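Local coordinates for antifreeze protein (Marinomonas primoryensis, PDB 3P4G) that binds to ice as a hyperactive, calcium-dependent antifreeze protein built as a right-handed beta-helix, at residues 31-36 / 50-55; 56-61 / 83-88. One frame throughout, in Å; residues are numbered along the deposited sequence. Where two conformers were deposited one is given.

Contact 1 (31-36 / 50-55); sequences SAFDAS and LNVLAG. With CA (calcium ion), chain E; CA (calcium ion), chain F.
F33 lies against V52 and L50 where two successive turns of the right-handed, calcium-binding beta-helix stack near its N-terminal end. The tight part gathers round the F33 ring. V52 CG1 sits over one face in a CH-pi contact, 4.2 Å from the ring centroid and offset toward the rim, while the N51 carbonyl comes up at the ring edge, with N51 O 3.3 Å from F33 CD1. With CG anti to the carbonyl carbon (chi1 -53°), the ring lies across V52, and its CE1 meets L50 CD2 at 3.9 Å. Cutting F33 back to an alanine is likely to strip L50 and V52 of their aromatic cover and open a gap between the turns. The outer side is looser: no direct hydrogen bond joins the segments, and two waters stand in, one between S31 O and N51 N, the other between F33 N and N51 O. At the loop tips A35 CB and A54 CB barely meet, and the join passes to calcium. The carbonyl oxygens of D34, S36, V52 and A54 converge on one ion, which N38 and D57 complete. D34 OD2 holds its loop in an Asx turn, accepting from S36 N at 2.9 Å, the donor standing above the carboxylate plane.

Contact 2 (56-61 / 83-88); sequences DDKVSI and NDQLYV. With CA (calcium ion), chain F; CA (calcium ion), chain E; CA (calcium ion), chain G.
Strands 58-61 and 85-88 run parallel in exact register, 4.7 Å apart with axes only 1° from aligned, and a ladder of backbone hydrogen bonds links D57 O, V59 and I61 to Q85 and Y87. Ahead of the strands the side chains take over. D57 and D84 lie side by side with carboxylate planes 4° apart, since both place CG anti to the carbonyl carbon and so turn the same way toward the row of calcium ions. D57 OD2 and D84 OD1 bind the same calcium, each at 2.3 Å, which explains how these two oxygens can sit 3.1 Å apart; the ion probably offsets their like charge. Each carboxylate bridges two ions: D57 OD1 reaches the calcium before, D84 OD2 the one after. D84 OD1 also accepts from D57 N through its anti lone pair at 2.9 Å. Farther out, D56 OD1 takes N83 N at 2.8 Å from above the carboxylate plane, and a water links D56 OD2 to N83 ND2, although the N83 side chain has its strongest polar partner in N102. On the inner face V59 CG1 packs alongside L86 CD1 at 3.8 Å, and I61 CD1 touches both L86 CD1 and V88 CG2. The other face carries K58 and Q85, their extended chains side by side, followed by S60 and Y87. Equivalent residues stacked turn upon turn, with aspartates bridging a row of calcium ions, are characteristic of a calcium-binding parallel beta-helix.

Following the chain from the N terminus, the loop of 31-36 leads through strand 39-42 to residues 50-55, where contact 1 closes the first of the two circuits. The chain then enters 56-61 directly, goes round once more by way of strand 77-78, and returns at 83-88 to close contact 2. The contacts are therefore in series, neither nested nor crossed, with centres 11 Å apart. Contact 1 joins neighbouring calcium-binding loops; contact 2 joins strand 58-61, which follows the second of these loops directly, to strand 85-88 of the next turn. They share two calcium ions, and inside the helix V52 CG1 meets V59 CG2 at 3.6 Å, tying the loop side to the strand side.

Contact 1 (31-36 / 50-55)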
loop_
_atom_site.group_PDB
_atom_site.type_symbol
_atom_site.label_atom_id
_atom_site.label_comp_id
_atom_site.label_asym_id
_atom_site.label_seq_id
_atom_site.Cartn_x
_atom_site.Cartn_y
_atom_site.Cartn_z
ATOM N N SER A 31 0.197 -28.942 21.088
ATOM C CA SER A 31 -0.665 -28.991 22.249
ATOM C C SER A 31 -2.076 -28.659 21.786
ATOM O O SER A 31 -2.261 -28.050 20.719
ATOM C CB SER A 31 -0.214 -27.992 23.293
ATOM O OG SER A 31 -0.945 -28.248 24.469
ATOM N N ALA A 32 -3.071 -29.059 22.572
ATOM C CA ALA A 32 -4.465 -28.824 22.223
ATOM C C ALA A 32 -4.991 -27.663 23.086
ATOM O O ALA A 32 -4.760 -27.643 24.280
ATOM C CB ALA A 32 -5.291 -30.076 22.497
ATOM N N PHE A 33 -5.738 -26.747 22.480
ATOM C CA PHE A 33 -6.390 -25.672 23.226
ATOM C C PHE A 33 -7.887 -25.836 23.179
ATOM O O PHE A 33 -8.375 -26.967 22.938
ATOM C CB PHE A 33 -5.874 -24.314 22.750
ATOM C CG PHE A 33 -4.379 -24.254 22.802
ATOM C CD1 PHE A 33 -3.614 -24.569 21.672
ATOM C CD2 PHE A 33 -3.738 -23.946 23.992
ATOM C CE1 PHE A 33 -2.201 -24.538 21.735
ATOM C CE2 PHE A 33 -2.359 -23.948 24.061
ATOM C CZ PHE A 33 -1.596 -24.201 22.920
ATOM N N ASP A 34 -8.624 -24.784 23.522
ATOM C CA ASP A 34 -10.085 -24.909 23.547
ATOM C C ASP A 34 -10.771 -23.589 23.446
ATOM O O ASP A 34 -10.140 -22.583 23.083
ATOM C CB ASP A 34 -10.525 -25.587 24.855
ATOM C CG ASP A 34 -10.058 -24.844 26.071
ATOM O OD1 ASP A 34 -9.923 -25.504 27.129
ATOM O OD2 ASP A 34 -9.820 -23.623 26.010
ATOM N N ALA A 35 -12.065 -23.597 23.793
ATOM C CA ALA A 35 -12.944 -22.445 23.575
ATOM C C ALA A 35 -12.732 -21.359 24.640
ATOM O O ALA A 35 -13.278 -20.264 24.518
ATOM C CB ALA A 35 -14.446 -22.882 23.522
ATOM N N SER A 36 -11.917 -21.636 25.650
ATOM C CA SER A 36 -11.667 -20.598 26.635
ATOM C C SER A 36 -10.814 -19.500 25.996
ATOM O O SER A 36 -10.253 -19.663 24.891
ATOM C CB SER A 36 -10.989 -21.151 27.893
ATOM O OG SER A 36 -9.655 -21.509 27.620
ATOM N N LEU A 50 -0.419 -24.710 15.920
ATOM C CA LEU A 50 -0.876 -24.081 17.148
ATOM C C LEU A 50 -2.212 -23.437 16.791
ATOM O O LEU A 50 -2.288 -22.534 15.965
ATOM C CB LEU A 50 0.154 -23.031 17.642
ATOM C CG LEU A 50 0.065 -22.591 19.108
ATOM C CD1 LEU A 50 1.358 -21.845 19.501
ATOM C CD2 LEU A 50 -1.170 -21.711 19.300
ATOM N N ASN A 51 -3.266 -23.911 17.421
ATOM C CA ASN A 51 -4.606 -23.425 17.136
ATOM C C ASN A 51 -5.350 -23.129 18.446
ATOM O O ASN A 51 -5.766 -24.040 19.172
ATOM C CB ASN A 51 -5.336 -24.500 16.308
ATOM C CG ASN A 51 -6.746 -24.048 15.788
ATOM O OD1 ASN A 51 -7.308 -23.040 16.202
ATOM N ND2 ASN A 51 -7.325 -24.860 14.906
ATOM N N VAL A 52 -5.543 -21.846 18.721
ATOM C CA VAL A 52 -6.171 -21.492 19.984
ATOM C C VAL A 52 -7.696 -21.419 19.910
ATOM O O VAL A 52 -8.360 -21.181 20.937
ATOM C CB VAL A 52 -5.520 -20.212 20.617
ATOM C CG1 VAL A 52 -4.135 -20.564 21.256
ATOM C CG2 VAL A 52 -5.340 -19.093 19.595
ATOM N N LEU A 53 -8.260 -21.684 18.716
ATOM C CA LEU A 53 -9.694 -22.000 18.561
ATOM C C LEU A 53 -10.572 -20.834 19.034
ATOM O O LEU A 53 -10.186 -19.658 18.932
ATOM C CB LEU A 53 -10.064 -23.328 19.308
ATOM C CG LEU A 53 -9.356 -24.589 18.773
ATOM C CD1 LEU A 53 -9.358 -25.735 19.783
ATOM C CD2 LEU A 53 -9.990 -25.065 17.450
ATOM N N ALA A 54 -11.761 -21.151 19.500
ATOM C CA ALA A 54 -12.678 -20.079 19.931
ATOM C C ALA A 54 -12.171 -19.339 21.175
ATOM O O ALA A 54 -11.238 -19.785 21.887
ATOM C CB ALA A 54 -14.096 -20.595 20.136
ATOM N N GLY A 55 -12.813 -18.204 21.429
ATOM C CA GLY A 55 -12.388 -17.382 22.550
ATOM C C GLY A 55 -11.462 -16.283 22.075
ATOM O O GLY A 55 -10.894 -16.345 20.978
HETATM CA CA CA E . -9.354 -20.459 22.852
HETATM CA CA CA F . -9.653 -17.343 19.131
HETATM O O HOH W 1 -3.066 -26.607 18.672
HETATM O O HOH W 2 -5.787 -26.811 19.482
#

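Contact 2 (56-61 / 83-88)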
loop_
_atom_site.group_PDB
_atom_site.type_symbol
_atom_site.label_atom_id
_atom_site.label_comp_id
_atom_site.label_asym_id
_atom_site.label_seq_id
_atom_site.Cartn_x
_atom_site.Cartn_y
_atom_site.Cartn_z
ATOM N N ASP A 56 -11.297 -15.289 22.922
ATOM C CA ASP A 56 -10.393 -14.172 22.608
ATOM C C ASP A 56 -9.037 -14.546 23.242
ATOM O O ASP A 56 -8.834 -14.405 24.458
ATOM C CB ASP A 56 -10.946 -12.900 23.240
ATOM C CG ASP A 56 -12.310 -12.489 22.675
ATOM O OD1 ASP A 56 -12.683 -12.927 21.562
ATOM O OD2 ASP A 56 -13.022 -11.729 23.393
ATOM N N ASP A 57 -8.138 -15.054 22.402
ATOM C CA ASP A 57 -6.913 -15.725 22.858
ATOM C C ASP A 57 -5.728 -14.790 22.694
ATOM O O ASP A 57 -5.660 -13.998 21.751
ATOM C CB ASP A 57 -6.657 -16.955 21.990
ATOM C CG ASP A 57 -7.838 -17.926 21.993
ATOM O OD1 ASP A 57 -8.213 -18.466 23.075
ATOM O OD2 ASP A 57 -8.388 -18.161 20.912
ATOM N N LYS A 58 -4.742 -14.956 23.560
ATOM C CA LYS A 58 -3.497 -14.225 23.447
ATOM C C LYS A 58 -2.416 -15.293 23.298
ATOM O O LYS A 58 -2.404 -16.294 24.040
ATOM C CB LYS A 58 -3.183 -13.401 24.709
ATOM C CG LYS A 58 -1.817 -12.624 24.552
ATOM C CD LYS A 58 -1.726 -11.434 25.536
ATOM C CE LYS A 58 -0.318 -10.763 25.535
ATOM N NZ LYS A 58 -0.276 -9.739 26.651
ATOM N N VAL A 59 -1.563 -15.099 22.299
ATOM C CA VAL A 59 -0.410 -15.980 22.038
ATOM C C VAL A 59 0.860 -15.111 21.901
ATOM O O VAL A 59 0.862 -14.096 21.185
ATOM C CB VAL A 59 -0.611 -16.818 20.750
ATOM C CG1 VAL A 59 0.690 -17.571 20.460
ATOM C CG2 VAL A 59 -1.797 -17.810 20.857
ATOM N N SER A 60 1.929 -15.513 22.594
ATOM C CA SER A 60 3.175 -14.753 22.599
ATOM C C SER A 60 4.298 -15.745 22.433
ATOM O O SER A 60 4.415 -16.704 23.197
ATOM C CB SER A 60 3.349 -13.977 23.906
ATOM O OG SER A 60 2.224 -13.164 24.170
ATOM N N ILE A 61 5.103 -15.513 21.418
ATOM C CA ILE A 61 6.174 -16.434 20.973
ATOM C C ILE A 61 7.453 -15.608 20.894
ATOM O O ILE A 61 7.507 -14.594 20.183
ATOM C CB ILE A 61 5.800 -17.044 19.540
ATOM C CG1 ILE A 61 4.534 -17.923 19.612
ATOM C CG2 ILE A 61 6.965 -17.832 18.881
ATOM C CD1 ILE A 61 3.693 -17.949 18.343
ATOM N N ASN A 83 -11.691 -12.286 19.026
ATOM C CA ASN A 83 -10.817 -11.099 18.921
ATOM C C ASN A 83 -9.460 -11.473 19.572
ATOM O O ASN A 83 -9.313 -11.408 20.809
ATOM C CB ASN A 83 -11.444 -9.926 19.705
ATOM C CG ASN A 83 -12.796 -9.481 19.155
ATOM O OD1 ASN A 83 -13.104 -9.584 17.949
ATOM N ND2 ASN A 83 -13.630 -8.972 20.056
ATOM N N ASP A 84 -8.506 -11.922 18.756
ATOM C CA ASP A 84 -7.261 -12.568 19.247
ATOM C C ASP A 84 -6.066 -11.652 19.173
ATOM O O ASP A 84 -6.046 -10.737 18.333
ATOM C CB ASP A 84 -6.996 -13.836 18.455
ATOM C CG ASP A 84 -8.182 -14.805 18.497
ATOM O OD1 ASP A 84 -8.513 -15.379 19.582
ATOM O OD2 ASP A 84 -8.829 -15.003 17.453
ATOM N N GLN A 85 -5.053 -11.920 20.003
ATOM C CA GLN A 85 -3.888 -11.010 20.061
ATOM C C GLN A 85 -2.642 -11.869 19.986
ATOM O O GLN A 85 -2.462 -12.784 20.820
ATOM C CB GLN A 85 -3.921 -10.269 21.374
ATOM C CG GLN A 85 -2.888 -9.131 21.456
ATOM C CD GLN A 85 -3.058 -8.311 22.731
ATOM O OE1 GLN A 85 -4.176 -8.101 23.197
ATOM N NE2 GLN A 85 -1.942 -7.859 23.300
ATOM N N LEU A 86 -1.824 -11.610 18.977
ATOM C CA LEU A 86 -0.614 -12.403 18.714
ATOM C C LEU A 86 0.621 -11.562 18.756
ATOM O O LEU A 86 0.657 -10.447 18.198
ATOM C CB LEU A 86 -0.753 -13.138 17.362
ATOM C CG LEU A 86 0.530 -13.800 16.825
ATOM C CD1 LEU A 86 0.975 -14.914 17.801
ATOM C CD2 LEU A 86 0.233 -14.383 15.428
ATOM N N TYR A 87 1.652 -12.063 19.460
ATOM C CA TYR A 87 2.949 -11.417 19.446
ATOM C C TYR A 87 3.953 -12.489 19.017
ATOM O O TYR A 87 3.929 -13.588 19.544
ATOM C CB TYR A 87 3.292 -10.920 20.840
ATOM C CG TYR A 87 4.728 -10.411 20.939
ATOM C CD1 TYR A 87 5.068 -9.148 20.463
ATOM C CD2 TYR A 87 5.720 -11.200 21.513
ATOM C CE1 TYR A 87 6.391 -8.693 20.549
ATOM C CE2 TYR A 87 7.035 -10.746 21.620
ATOM C CZ TYR A 87 7.352 -9.499 21.151
ATOM O OH TYR A 87 8.656 -9.046 21.222
ATOM N N VAL A 88 4.757 -12.190 18.013
ATOM C CA VAL A 88 5.916 -13.032 17.632
ATOM C C VAL A 88 7.207 -12.161 17.610
ATOM O O VAL A 88 7.262 -11.189 16.838
ATOM C CB VAL A 88 5.703 -13.661 16.236
ATOM C CG1 VAL A 88 6.967 -14.432 15.851
ATOM C CG2 VAL A 88 4.477 -14.573 16.209
HETATM CA CA CA F . -9.653 -17.343 19.131
HETATM CA CA CA E . -9.354 -20.459 22.852
HETATM CA CA CA G . -9.734 -14.238 15.433
HETATM O O HOH W 3 -12.602 -9.135 22.881
#